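Local coordinates for virulent strain associated lipoprotein (PDB 6FZZ) that is an outer surface lipoprotein of the PFam54 family from a Lyme disease spirochaete, and probably, like its Borrelia burgdorferi relative BBE31, binds glutathione, at residues 45-50 / 65-70; 54-59 / 74-79; 97-100 / 104-107. All coordinates share one frame; numbering follows the deposited sequence.

Contact 1 of 3, residues 45-50 / 65-70; sequences EDQYGI and TVSDNS
The carboxamide of Gln-47 meets Ser-67 with both of its polar atoms at once, while Arg-77 of helix 71-83 packs against it. At one end of the amide, Gln-47 NE2 gives a nearly straight bond to the backbone O of Ser-67 (2.9 Å, 170° at the hydrogen), in the plane of both groups and on a lone pair of that carbonyl. At the other end, Gln-47 OE1 takes the hydroxyl of Ser-67 (OG to OE1, 2.9 Å), the donor standing 30° off the plane of the amide carbonyl. Ser-67 OG lies anti to its own backbone N (chi1 -179°), beside its carbonyl carbon, which brings hydroxyl and carbonyl to the same amide. Two bonds of this kind fix the rotation of the Gln-47 amide, whose chain runs extended beyond CG.

Ser-67 sits in a type I beta turn from Thr-65 to Asp-68, closed by the backbone bond from Asp-68 N to Thr-65 O (3.0 Å) and braced by Thr-65 N giving to Asp-68 OD2 (2.8 Å). Both segments belong to the long connection between helices 15-41 and 71-83. Arg-77 holds the carbonyls of Val-66 and Asp-68, and Ser-70 caps the start of helix 71-83.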
ATOM      1  N   GLU A  45     -17.073   7.634 -10.829  1.00 27.23           N
ATOM      2  CA  GLU A  45     -18.169   7.278  -9.944  1.00 26.70           C
ATOM      3  C   GLU A  45     -18.116   5.793  -9.693  1.00 27.09           C
ATOM      4  O   GLU A  45     -18.516   5.351  -8.643  1.00 27.27           O
ATOM      5  CB  GLU A  45     -19.496   7.593 -10.632  1.00 31.49           C
ATOM      6  CG  GLU A  45     -19.743   9.080 -10.764  1.00 34.85           C
ATOM      7  CD  GLU A  45     -21.185   9.380 -11.152  1.00 41.30           C
ATOM      8  OE1 GLU A  45     -21.703   8.617 -11.974  1.00 39.18           O
ATOM      9  OE2 GLU A  45     -21.776  10.351 -10.619  1.00 38.57           O
ATOM     10  N   ASP A  46     -17.605   4.998 -10.634  1.00 27.11           N
ATOM     11  CA  ASP A  46     -17.528   3.566 -10.351  1.00 28.88           C
ATOM     12  C   ASP A  46     -16.288   3.179  -9.552  1.00 27.04           C
ATOM     13  O   ASP A  46     -16.027   1.968  -9.373  1.00 25.09           O
ATOM     14  CB  ASP A  46     -17.615   2.727 -11.615  1.00 30.17           C
ATOM     15  CG  ASP A  46     -16.444   2.862 -12.496  1.00 34.99           C
ATOM     16  OD1 ASP A  46     -15.523   3.655 -12.278  1.00 31.90           O
ATOM     17  OD2 ASP A  46     -16.469   2.132 -13.480  1.00 48.02           O
ATOM     18  N   GLN A  47     -15.480   4.192  -9.197  1.00 24.90           N
ATOM     19  CA  GLN A  47     -14.281   3.981  -8.391  1.00 26.20           C
ATOM     20  C   GLN A  47     -13.339   2.955  -9.050  1.00 26.59           C
ATOM     21  O   GLN A  47     -12.878   2.011  -8.383  1.00 23.77           O
ATOM     22  CB  GLN A  47     -14.715   3.587  -6.978  1.00 26.08           C
ATOM     23  CG  GLN A  47     -15.488   4.748  -6.331  1.00 22.43           C
ATOM     24  CD  GLN A  47     -16.105   4.432  -4.998  1.00 21.25           C
ATOM     25  OE1 GLN A  47     -16.242   3.269  -4.582  1.00 23.25           O
ATOM     26  NE2 GLN A  47     -16.482   5.480  -4.291  1.00 20.96           N
ATOM     27  N   TYR A  48     -13.180   3.103 -10.383  1.00 25.83           N
ATOM     28  CA  TYR A  48     -12.262   2.284 -11.217  1.00 26.24           C
ATOM     29  C   TYR A  48     -12.641   0.813 -11.256  1.00 26.71           C
ATOM     30  O   TYR A  48     -11.767  -0.013 -11.513  1.00 33.08           O
ATOM     31  CB  TYR A  48     -10.762   2.445 -10.772  1.00 23.49           C
ATOM     32  CG  TYR A  48     -10.240   3.887 -10.704  1.00 23.19           C
ATOM     33  CD1 TYR A  48      -9.901   4.599 -11.887  1.00 24.66           C
ATOM     34  CD2 TYR A  48     -10.073   4.557  -9.495  1.00 22.30           C
ATOM     35  CE1 TYR A  48      -9.447   5.875 -11.848  1.00 22.64           C
ATOM     36  CE2 TYR A  48      -9.624   5.875  -9.451  1.00 23.39           C
ATOM     37  CZ  TYR A  48      -9.279   6.518 -10.638  1.00 24.27           C
ATOM     38  OH  TYR A  48      -8.833   7.822 -10.628  1.00 26.68           O
ATOM     39  N   GLY A  49     -13.933   0.536 -11.031  1.00 24.34           N
ATOM     40  CA  GLY A  49     -14.577  -0.738 -11.005  1.00 27.11           C
ATOM     41  C   GLY A  49     -14.183  -1.589  -9.776  1.00 30.79           C
ATOM     42  O   GLY A  49     -14.298  -2.831  -9.806  1.00 26.21           O
ATOM     43  N   ILE A  50     -13.692  -0.935  -8.723  1.00 27.58           N
ATOM     44  CA  ILE A  50     -13.283  -1.632  -7.493  1.00 24.88           C
ATOM     45  C   ILE A  50     -14.486  -1.841  -6.630  1.00 25.72           C
ATOM     46  O   ILE A  50     -14.783  -1.067  -5.689  1.00 23.16           O
ATOM     47  CB  ILE A  50     -12.156  -0.889  -6.736  1.00 23.23           C
ATOM     48  CG1 ILE A  50     -10.923  -0.829  -7.644  1.00 25.55           C
ATOM     49  CG2 ILE A  50     -11.775  -1.654  -5.479  1.00 25.57           C
ATOM     50  CD1 ILE A  50      -9.834   0.161  -7.191  1.00 27.37           C
ATOM     51  N   THR A  65     -19.508   2.362   4.298  1.00 21.28           N
ATOM     52  CA  THR A  65     -18.541   1.529   3.561  1.00 22.51           C
ATOM     53  C   THR A  65     -17.365   2.380   3.047  1.00 20.55           C
ATOM     54  O   THR A  65     -17.433   3.608   3.057  1.00 19.09           O
ATOM     55  CB  THR A  65     -19.107   0.789   2.344  1.00 21.25           C
ATOM     56  OG1 THR A  65     -19.469   1.731   1.355  1.00 21.16           O
ATOM     57  CG2 THR A  65     -20.278  -0.038   2.714  1.00 24.22           C
ATOM     58  N   VAL A  66     -16.292   1.684   2.648  1.00 19.08           N
ATOM     59  CA  VAL A  66     -15.140   2.341   2.046  1.00 19.19           C
ATOM     60  C   VAL A  66     -15.572   2.988   0.725  1.00 20.34           C
ATOM     61  O   VAL A  66     -14.930   3.939   0.217  1.00 19.61           O
ATOM     62  CB  VAL A  66     -13.985   1.320   1.885  1.00 20.47           C
ATOM     63  CG1 VAL A  66     -12.883   1.821   0.930  1.00 22.15           C
ATOM     64  CG2 VAL A  66     -13.417   1.019   3.260  1.00 20.02           C
ATOM     65  N   SER A  67     -16.640   2.453   0.108  1.00 17.75           N
ATOM     66  CA  SER A  67     -17.159   3.061  -1.098  1.00 19.07           C
ATOM     67  C   SER A  67     -17.857   4.450  -0.852  1.00 22.61           C
ATOM     68  O   SER A  67     -17.937   5.287  -1.772  1.00 24.88           O
ATOM     69  CB  SER A  67     -18.184   2.119  -1.798  1.00 21.41           C
ATOM     70  OG  SER A  67     -18.594   2.788  -2.959  1.00 27.23           O
ATOM     71  N   ASP A  68     -18.345   4.696   0.363  1.00 25.44           N
ATOM     72  CA  ASP A  68     -19.061   5.919   0.698  1.00 23.65           C
ATOM     73  C   ASP A  68     -18.077   7.047   0.824  1.00 27.25           C
ATOM     74  O   ASP A  68     -16.849   6.824   0.967  1.00 20.56           O
ATOM     75  CB  ASP A  68     -19.826   5.792   2.001  1.00 25.65           C
ATOM     76  CG  ASP A  68     -21.038   4.892   1.886  1.00 29.39           C
ATOM     77  OD1 ASP A  68     -21.790   5.104   0.926  1.00 30.82           O
ATOM     78  OD2 ASP A  68     -21.207   3.957   2.703  1.00 24.10           O
ATOM     79  N   ASN A  69     -18.613   8.259   0.811  1.00 24.72           N
ATOM     80  CA  ASN A  69     -17.780   9.422   0.756  1.00 26.42           C
ATOM     81  C   ASN A  69     -17.435  10.091   2.074  1.00 29.29           C
ATOM     82  O   ASN A  69     -17.302  11.321   2.160  1.00 31.15           O
ATOM     83  CB  ASN A  69     -18.312  10.394  -0.284  1.00 29.90           C
ATOM     84  CG  ASN A  69     -17.994   9.924  -1.700  1.00 32.96           C
ATOM     85  OD1 ASN A  69     -16.925   9.356  -1.962  1.00 27.38           O
ATOM     86  ND2 ASN A  69     -18.897  10.175  -2.619  1.00 29.56           N
ATOM     87  N   SER A  70     -17.169   9.306   3.106  1.00 26.04           N
ATOM     88  CA  SER A  70     -16.648   9.922   4.308  1.00 23.85           C
ATOM     89  C   SER A  70     -15.155  10.267   4.105  1.00 26.28           C
ATOM     90  O   SER A  70     -14.541   9.795   3.157  1.00 22.61           O
ATOM     91  CB  SER A  70     -16.831   8.964   5.466  1.00 25.19           C
ATOM     92  OG  SER A  70     -16.048   7.804   5.256  1.00 22.59           O
TER

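Contact 2 of 3, residues 54-59 / 74-79; sequences KSLRWH and KAYRKL
Tyr-76 reaches out from helix 71-83 and pushes its phenol end against the isobutyl group of Leu-56. The closest touch is Leu-56 CD1 to Tyr-76 OH at 3.5 Å; the same methyl lies 3.7 Å from Tyr-76 CE1, and Leu-56 CD2 is 3.9 Å from Tyr-76 OH. One methyl therefore spans the hydroxyl and the adjoining ring carbons, with the two side chains crossing at about a right angle. On the CD2 flank of the same ring the indole of Trp-58 approaches obliquely and more loosely, Trp-58 CZ2 standing 4.3 Å from Tyr-76 CD2. The phenol is thus touched by two residues of one extended piece of chain, and the bonding across the contact is purely van der Waals.

What aims these groups is found a step further out. The Tyr-76 ring leaves the helix with CG anti to the backbone N (chi1 -173°), the orientation that carries it across to the loop. Its hydroxyl is hydrogen-bonded to Asn-110 OD1, so this polar atom has a partner even where it rests on leucine methyls, and a bound tetraethylene glycol, probably from the crystallisation liquor, lies about 3 Å from the tyrosine side chain. Trp-58 is held by NE1, bonded to Ser-73 OG, and by a cation-pi interaction with Arg-72, while the loop is itself tied down through backbone hydrogen bonds of Leu-56 with Val-66 and of Trp-58 with Glu-64.

In the fold, the contact joins the connection after helix 15-41 to helix 71-83, and helix 105-126 adds to the packing: Phe-109 touches Tyr-76, and Val-105 touches Leu-56.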
ATOM      1  N   LYS A  54     -17.312  -1.626  -1.736  1.00 25.89           N
ATOM      2  CA  LYS A  54     -18.699  -1.699  -1.224  1.00 26.83           C
ATOM      3  C   LYS A  54     -18.852  -2.820  -0.212  1.00 26.95           C
ATOM      4  O   LYS A  54     -19.797  -2.805   0.531  1.00 28.48           O
ATOM      5  CB  LYS A  54     -19.711  -1.909  -2.351  1.00 28.25           C
ATOM      6  CG  LYS A  54     -19.846  -0.713  -3.233  1.00 33.00           C
ATOM      7  CD  LYS A  54     -20.722  -1.013  -4.425  1.00 39.47           C
ATOM      8  CE  LYS A  54     -20.694   0.139  -5.422  1.00 46.42           C
ATOM      9  NZ  LYS A  54     -21.707  -0.087  -6.496  1.00 56.81           N
ATOM     10  N   SER A  55     -17.908  -3.740  -0.123  1.00 26.14           N
ATOM     11  CA  SER A  55     -18.034  -4.801   0.832  1.00 30.92           C
ATOM     12  C   SER A  55     -17.110  -4.642   2.054  1.00 33.23           C
ATOM     13  O   SER A  55     -16.934  -5.551   2.856  1.00 34.19           O
ATOM     14  CB  SER A  55     -17.875  -6.150   0.100  1.00 34.21           C
ATOM     15  OG  SER A  55     -16.605  -6.603   0.371  1.00 44.13           O
ATOM     16  N   LEU A  56     -16.530  -3.457   2.192  1.00 29.58           N
ATOM     17  CA  LEU A  56     -15.707  -3.098   3.338  1.00 25.87           C
ATOM     18  C   LEU A  56     -16.524  -2.076   4.144  1.00 23.26           C
ATOM     19  O   LEU A  56     -16.718  -0.927   3.733  1.00 25.17           O
ATOM     20  CB  LEU A  56     -14.409  -2.476   2.842  1.00 24.90           C
ATOM     21  CG  LEU A  56     -13.365  -3.445   2.187  1.00 23.01           C
ATOM     22  CD1 LEU A  56     -12.317  -2.621   1.442  1.00 23.58           C
ATOM     23  CD2 LEU A  56     -12.709  -4.311   3.253  1.00 25.03           C
ATOM     24  N   ARG A  57     -17.023  -2.490   5.288  1.00 26.35           N
ATOM     25  CA  ARG A  57     -17.894  -1.620   6.079  1.00 26.39           C
ATOM     26  C   ARG A  57     -17.165  -1.383   7.404  1.00 26.65           C
ATOM     27  O   ARG A  57     -16.766  -2.334   8.134  1.00 24.42           O
ATOM     28  CB  ARG A  57     -19.309  -2.273   6.235  1.00 27.75           C
ATOM     29  CG  ARG A  57     -20.220  -1.406   7.110  1.00 30.79           C
ATOM     30  CD  ARG A  57     -21.652  -1.943   7.247  1.00 27.12           C
ATOM     31  NE  ARG A  57     -22.232  -2.098   5.927  1.00 27.13           N
ATOM     32  CZ  ARG A  57     -22.670  -1.118   5.153  1.00 26.29           C
ATOM     33  NH1 ARG A  57     -22.655   0.173   5.542  1.00 27.38           N
ATOM     34  NH2 ARG A  57     -23.167  -1.447   3.988  1.00 25.64           N
ATOM     35  N   TRP A  58     -16.977  -0.115   7.744  1.00 24.22           N
ATOM     36  CA  TRP A  58     -16.349   0.224   9.033  1.00 24.28           C
ATOM     37  C   TRP A  58     -17.138  -0.272  10.219  1.00 30.91           C
ATOM     38  O   TRP A  58     -18.363  -0.164  10.206  1.00 23.84           O
ATOM     39  CB  TRP A  58     -16.258   1.696   9.192  1.00 23.20           C
ATOM     40  CG  TRP A  58     -15.324   2.393   8.185  1.00 22.90           C
ATOM     41  CD1 TRP A  58     -15.659   2.853   6.974  1.00 23.42           C
ATOM     42  CD2 TRP A  58     -13.930   2.649   8.345  1.00 24.19           C
ATOM     43  NE1 TRP A  58     -14.581   3.449   6.348  1.00 22.20           N
ATOM     44  CE2 TRP A  58     -13.485   3.304   7.153  1.00 22.12           C
ATOM     45  CE3 TRP A  58     -12.997   2.359   9.358  1.00 26.29           C
ATOM     46  CZ2 TRP A  58     -12.165   3.749   6.971  1.00 22.65           C
ATOM     47  CZ3 TRP A  58     -11.667   2.792   9.158  1.00 24.36           C
ATOM     48  CH2 TRP A  58     -11.275   3.479   7.957  1.00 23.59           C
ATOM     49  N   HIS A  59     -16.475  -0.769  11.266  1.00 33.96           N
ATOM     50  CA  HIS A  59     -17.248  -1.232  12.423  1.00 39.90           C
ATOM     51  C   HIS A  59     -17.754  -0.106  13.365  1.00 37.72           C
ATOM     52  O   HIS A  59     -18.857  -0.193  13.902  1.00 33.89           O
ATOM     53  CB  HIS A  59     -16.538  -2.344  13.195  1.00 51.58           C
ATOM     54  CG  HIS A  59     -17.455  -3.057  14.140  1.00 58.32           C
ATOM     55  ND1 HIS A  59     -17.510  -2.766  15.487  1.00 62.63           N
ATOM     56  CD2 HIS A  59     -18.415  -3.986  13.915  1.00 64.90           C
ATOM     57  CE1 HIS A  59     -18.428  -3.523  16.060  1.00 66.55           C
ATOM     58  NE2 HIS A  59     -19.006  -4.258  15.126  1.00 65.09           N
ATOM     59  N   LYS A  74     -12.493   7.965   1.898  1.00 19.70           N
ATOM     60  CA  LYS A  74     -11.650   8.547   0.855  1.00 22.30           C
ATOM     61  C   LYS A  74     -10.165   8.250   1.077  1.00 19.50           C
ATOM     62  O   LYS A  74      -9.472   7.875   0.119  1.00 19.30           O
ATOM     63  CB  LYS A  74     -11.859  10.036   0.732  1.00 20.07           C
ATOM     64  CG  LYS A  74     -13.272  10.342   0.246  1.00 22.46           C
ATOM     65  CD  LYS A  74     -13.401  11.836   0.066  1.00 24.32           C
ATOM     66  CE  LYS A  74     -14.771  12.254  -0.367  1.00 24.38           C
ATOM     67  NZ  LYS A  74     -14.676  13.738  -0.450  1.00 26.50           N
ATOM     68  N   ALA A  75      -9.721   8.368   2.327  1.00 22.62           N
ATOM     69  CA  ALA A  75      -8.326   8.033   2.714  1.00 22.46           C
ATOM     70  C   ALA A  75      -7.995   6.569   2.401  1.00 20.93           C
ATOM     71  O   ALA A  75      -6.919   6.250   1.830  1.00 19.50           O
ATOM     72  CB  ALA A  75      -8.070   8.384   4.182  1.00 21.19           C
ATOM     73  N   TYR A  76      -8.909   5.671   2.762  1.00 18.95           N
ATOM     74  CA  TYR A  76      -8.706   4.218   2.572  1.00 18.98           C
ATOM     75  C   TYR A  76      -8.606   3.996   1.048  1.00 19.45           C
ATOM     76  O   TYR A  76      -7.731   3.278   0.574  1.00 22.36           O
ATOM     77  CB  TYR A  76      -9.893   3.441   3.167  1.00 19.15           C
ATOM     78  CG  TYR A  76      -9.771   1.954   3.197  1.00 20.38           C
ATOM     79  CD1 TYR A  76      -9.709   1.194   2.012  1.00 20.49           C
ATOM     80  CD2 TYR A  76      -9.783   1.268   4.439  1.00 19.55           C
ATOM     81  CE1 TYR A  76      -9.603  -0.191   2.067  1.00 21.81           C
ATOM     82  CE2 TYR A  76      -9.635  -0.103   4.487  1.00 20.88           C
ATOM     83  CZ  TYR A  76      -9.574  -0.820   3.298  1.00 21.46           C
ATOM     84  OH  TYR A  76      -9.474  -2.166   3.392  1.00 22.13           O
ATOM     85  N   ARG A  77      -9.506   4.606   0.259  1.00 19.34           N
ATOM     86  CA  ARG A  77      -9.402   4.465  -1.205  1.00 18.95           C
ATOM     87  C   ARG A  77      -8.088   4.972  -1.796  1.00 17.76           C
ATOM     88  O   ARG A  77      -7.489   4.321  -2.663  1.00 18.78           O
ATOM     89  CB  ARG A  77     -10.571   5.137  -1.916  1.00 19.00           C
ATOM     90  CG  ARG A  77     -11.852   4.441  -1.621  1.00 19.13           C
ATOM     91  CD  ARG A  77     -12.955   4.747  -2.651  1.00 19.54           C
ATOM     92  NE  ARG A  77     -13.297   6.191  -2.878  1.00 20.27           N
ATOM     93  CZ  ARG A  77     -14.202   6.887  -2.202  1.00 20.99           C
ATOM     94  NH1 ARG A  77     -14.779   6.388  -1.139  1.00 19.60           N
ATOM     95  NH2 ARG A  77     -14.489   8.128  -2.555  1.00 20.41           N
ATOM     96  N   LYS A  78      -7.683   6.156  -1.386  1.00 19.73           N
ATOM     97  CA  LYS A  78      -6.410   6.723  -1.793  1.00 20.63           C
ATOM     98  C   LYS A  78      -5.251   5.774  -1.465  1.00 20.73           C
ATOM     99  O   LYS A  78      -4.400   5.586  -2.292  1.00 17.37           O
ATOM    100  CB  LYS A  78      -6.210   8.070  -1.080  1.00 24.30           C
ATOM    101  CG  LYS A  78      -4.915   8.793  -1.365  1.00 30.00           C
ATOM    102  CD  LYS A  78      -4.667   9.999  -0.445  1.00 34.60           C
ATOM    103  CE  LYS A  78      -4.034   9.579   0.878  1.00 49.08           C
ATOM    104  NZ  LYS A  78      -2.705   8.901   0.727  1.00 44.27           N
ATOM    105  N   LEU A  79      -5.245   5.156  -0.275  1.00 21.21           N
ATOM    106  CA  LEU A  79      -4.176   4.203   0.096  1.00 21.11           C
ATOM    107  C   LEU A  79      -4.271   2.972  -0.808  1.00 19.09           C
ATOM    108  O   LEU A  79      -3.242   2.347  -1.144  1.00 20.83           O
ATOM    109  CB  LEU A  79      -4.266   3.839   1.538  1.00 22.74           C
ATOM    110  CG  LEU A  79      -3.954   5.008   2.522  1.00 24.25           C
ATOM    111  CD1 LEU A  79      -4.245   4.627   3.948  1.00 26.86           C
ATOM    112  CD2 LEU A  79      -2.479   5.478   2.455  1.00 25.37           C
TER

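Contact 3 of 3, residues 97-100 / 104-107; sequences EIII and EVED
This is the short junction between two helices: helix 89-102 ends, the chain turns, and helix 105-126 begins right after the N-cap Glu-104; Ile-99 and Ile-100 of the first helix pack against Glu-104 and Val-105. One backbone hydrogen bond spans it, from Glu-104 N to Ile-99 O (3.1 Å, 168° at the hydrogen). The bond is nearly straight, although the donor is tilted 27° from the carbonyl plane. It links a carbonyl from the last turn of the first helix to the N-cap residue of the next.

Beside this bond the apolar branches close the junction. Ile-99 uses its CG2 methyl, which lies anti to the backbone N and rests on the backbone of the second segment, 3.5 Å from Glu-104 O and 3.7 Å from Val-105 CA. Ile-99 CG2 is also 4.2 Å from Val-105 CG2. Ile-100 comes alongside Val-105, the two side chains pointing the same way, with Ile-100 CG1 to Val-105 CG2 at 3.7 Å. Val-105 has CG1 anti to its backbone N (chi1 172°), leaving CG2 beside that N to meet both isoleucines.

Around the junction, Ile-99 also packs on Leu-165 of helix 138-170 and on Ile-108 and Phe-109, while Val-105 leans on Ala-52 and Ser-55 of the long loop.

Glu-104 points its carboxylate the other way, toward helix 180-209, where OE2 forms salt bridges with Lys-184 and Lys-188. The residue thus works on two fronts: its backbone N is bound to the preceding helix and its carboxylate to the C-terminal one. Two lysines on one oxygen of a buried residue would be expected to favour the charged carboxylate, so the junction pairs apolar packing with a carboxylate whose charge is probably balanced by the lysines.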
ATOM      1  N   GLU A  97     -12.386  -8.162  -8.735  1.00 22.29           N
ATOM      2  CA  GLU A  97     -13.113  -9.365  -9.118  1.00 25.54           C
ATOM      3  C   GLU A  97     -12.498 -10.636  -8.537  1.00 22.49           C
ATOM      4  O   GLU A  97     -13.242 -11.457  -7.920  1.00 22.75           O
ATOM      5  CB  GLU A  97     -13.218  -9.467 -10.664  1.00 28.62           C
ATOM      6  CG  GLU A  97     -14.057  -8.324 -11.216  1.00 33.19           C
ATOM      7  CD  GLU A  97     -14.094  -8.304 -12.757  1.00 41.37           C
ATOM      8  OE1 GLU A  97     -13.263  -8.996 -13.393  1.00 39.74           O
ATOM      9  OE2 GLU A  97     -14.937  -7.567 -13.325  1.00 42.71           O
ATOM     10  N   ILE A  98     -11.168 -10.780  -8.642  1.00 21.59           N
ATOM     11  CA  ILE A  98     -10.487 -11.989  -8.177  1.00 21.25           C
ATOM     12  C   ILE A  98     -10.584 -12.131  -6.655  1.00 24.57           C
ATOM     13  O   ILE A  98     -10.878 -13.191  -6.159  1.00 21.69           O
ATOM     14  CB  ILE A  98      -8.992 -12.021  -8.550  1.00 24.22           C
ATOM     15  CG1 ILE A  98      -8.810 -12.198 -10.047  1.00 25.71           C
ATOM     16  CG2 ILE A  98      -8.263 -13.157  -7.872  1.00 24.03           C
ATOM     17  CD1 ILE A  98      -7.443 -11.721 -10.459  1.00 30.55           C
ATOM     18  N   ILE A  99     -10.343 -11.039  -5.917  1.00 22.19           N
ATOM     19  CA  ILE A  99     -10.475 -11.070  -4.475  1.00 21.98           C
ATOM     20  C   ILE A  99     -11.923 -11.335  -3.953  1.00 22.67           C
ATOM     21  O   ILE A  99     -12.123 -12.091  -3.012  1.00 22.23           O
ATOM     22  CB  ILE A  99      -9.871  -9.782  -3.853  1.00 21.10           C
ATOM     23  CG1 ILE A  99      -8.450  -9.565  -4.391  1.00 22.11           C
ATOM     24  CG2 ILE A  99      -9.910  -9.848  -2.332  1.00 21.36           C
ATOM     25  CD1 ILE A  99      -7.443 -10.700  -4.076  1.00 22.83           C
ATOM     26  N   ILE A 100     -12.918 -10.708  -4.577  1.00 24.53           N
ATOM     27  CA  ILE A 100     -14.324 -11.017  -4.334  1.00 25.30           C
ATOM     28  C   ILE A 100     -14.652 -12.486  -4.585  1.00 23.54           C
ATOM     29  O   ILE A 100     -15.274 -13.138  -3.739  1.00 20.68           O
ATOM     30  CB  ILE A 100     -15.240 -10.106  -5.172  1.00 26.39           C
ATOM     31  CG1 ILE A 100     -15.163  -8.662  -4.659  1.00 25.57           C
ATOM     32  CG2 ILE A 100     -16.686 -10.622  -5.216  1.00 30.98           C
ATOM     33  CD1 ILE A 100     -15.766  -7.646  -5.626  1.00 24.90           C
ATOM     34  N   GLU A 104     -12.174 -12.773   0.059  1.00 25.46           N
ATOM     35  CA  GLU A 104     -11.147 -12.377   1.035  1.00 25.60           C
ATOM     36  C   GLU A 104     -10.957 -10.880   0.942  1.00 24.85           C
ATOM     37  O   GLU A 104      -9.825 -10.409   1.129  1.00 20.91           O
ATOM     38  CB  GLU A 104      -9.805 -13.097   0.758  1.00 26.34           C
ATOM     39  CG  GLU A 104      -9.760 -14.605   1.048  1.00 31.70           C
ATOM     40  CD  GLU A 104     -10.035 -14.901   2.524  1.00 36.82           C
ATOM     41  OE1 GLU A 104      -9.860 -13.995   3.390  1.00 31.85           O
ATOM     42  OE2 GLU A 104     -10.550 -16.004   2.816  1.00 35.39           O
ATOM     43  N   VAL A 105     -12.054 -10.132   0.701  1.00 23.28           N
ATOM     44  CA  VAL A 105     -11.938  -8.683   0.549  1.00 22.36           C
ATOM     45  C   VAL A 105     -11.310  -8.053   1.791  1.00 21.52           C
ATOM     46  O   VAL A 105     -10.352  -7.274   1.712  1.00 19.17           O
ATOM     47  CB  VAL A 105     -13.266  -8.034   0.181  1.00 21.74           C
ATOM     48  CG1 VAL A 105     -13.138  -6.497   0.224  1.00 22.81           C
ATOM     49  CG2 VAL A 105     -13.698  -8.464  -1.223  1.00 21.81           C
ATOM     50  N   GLU A 106     -11.849  -8.407   2.950  1.00 20.95           N
ATOM     51  CA  GLU A 106     -11.379  -7.812   4.206  1.00 22.59           C
ATOM     52  C   GLU A 106      -9.943  -8.028   4.516  1.00 21.69           C
ATOM     53  O   GLU A 106      -9.219  -7.066   4.822  1.00 22.54           O
ATOM     54  CB  GLU A 106     -12.238  -8.293   5.389  1.00 25.27           C
ATOM     55  CG  GLU A 106     -13.626  -7.695   5.339  1.00 30.79           C
ATOM     56  CD  GLU A 106     -14.479  -8.121   6.553  1.00 39.15           C
ATOM     57  OE1 GLU A 106     -13.967  -8.865   7.449  1.00 38.34           O
ATOM     58  OE2 GLU A 106     -15.650  -7.685   6.612  1.00 39.03           O
ATOM     59  N   ASP A 107      -9.476  -9.263   4.422  1.00 19.96           N
ATOM     60  CA  ASP A 107      -8.135  -9.590   4.884  1.00 19.91           C
ATOM     61  C   ASP A 107      -7.105  -9.071   3.857  1.00 24.00           C
ATOM     62  O   ASP A 107      -6.028  -8.663   4.244  1.00 23.05           O
ATOM     63  CB  ASP A 107      -7.952 -11.118   5.073  1.00 21.86           C
ATOM     64  CG  ASP A 107      -8.515 -11.612   6.425  1.00 27.55           C
ATOM     65  OD1 ASP A 107      -9.205 -10.837   7.083  1.00 30.34           O
ATOM     66  OD2 ASP A 107      -8.297 -12.759   6.838  1.00 30.29           O
TER

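Overall arrangement
All three contacts lie in the C-terminal part of the lipoprotein, its all-helical pFam54-family domain. Contacts 1 and 2 interlock along the chain, their segments alternating, with centres about 8 Å apart. Arg-77 is one bridge: it belongs to 74-79, yet its NH1 lies 2.8 Å from Val-66 O and its NH2 2.8 Å from Asn-69 OD1, with Glu-43 as a salt-bridge partner. Contact 3 follows in series, its centre about 13 Å from that of contact 2; Leu-56 CG packs 3.6 Å from Val-105 CG1, so Leu-56 touches both Tyr-76 and Val-105. Contacts 1 and 3 stay about 6 Å apart at their nearest atoms. Whether the glycol site at contact 2 relates to glutathione binding is not established.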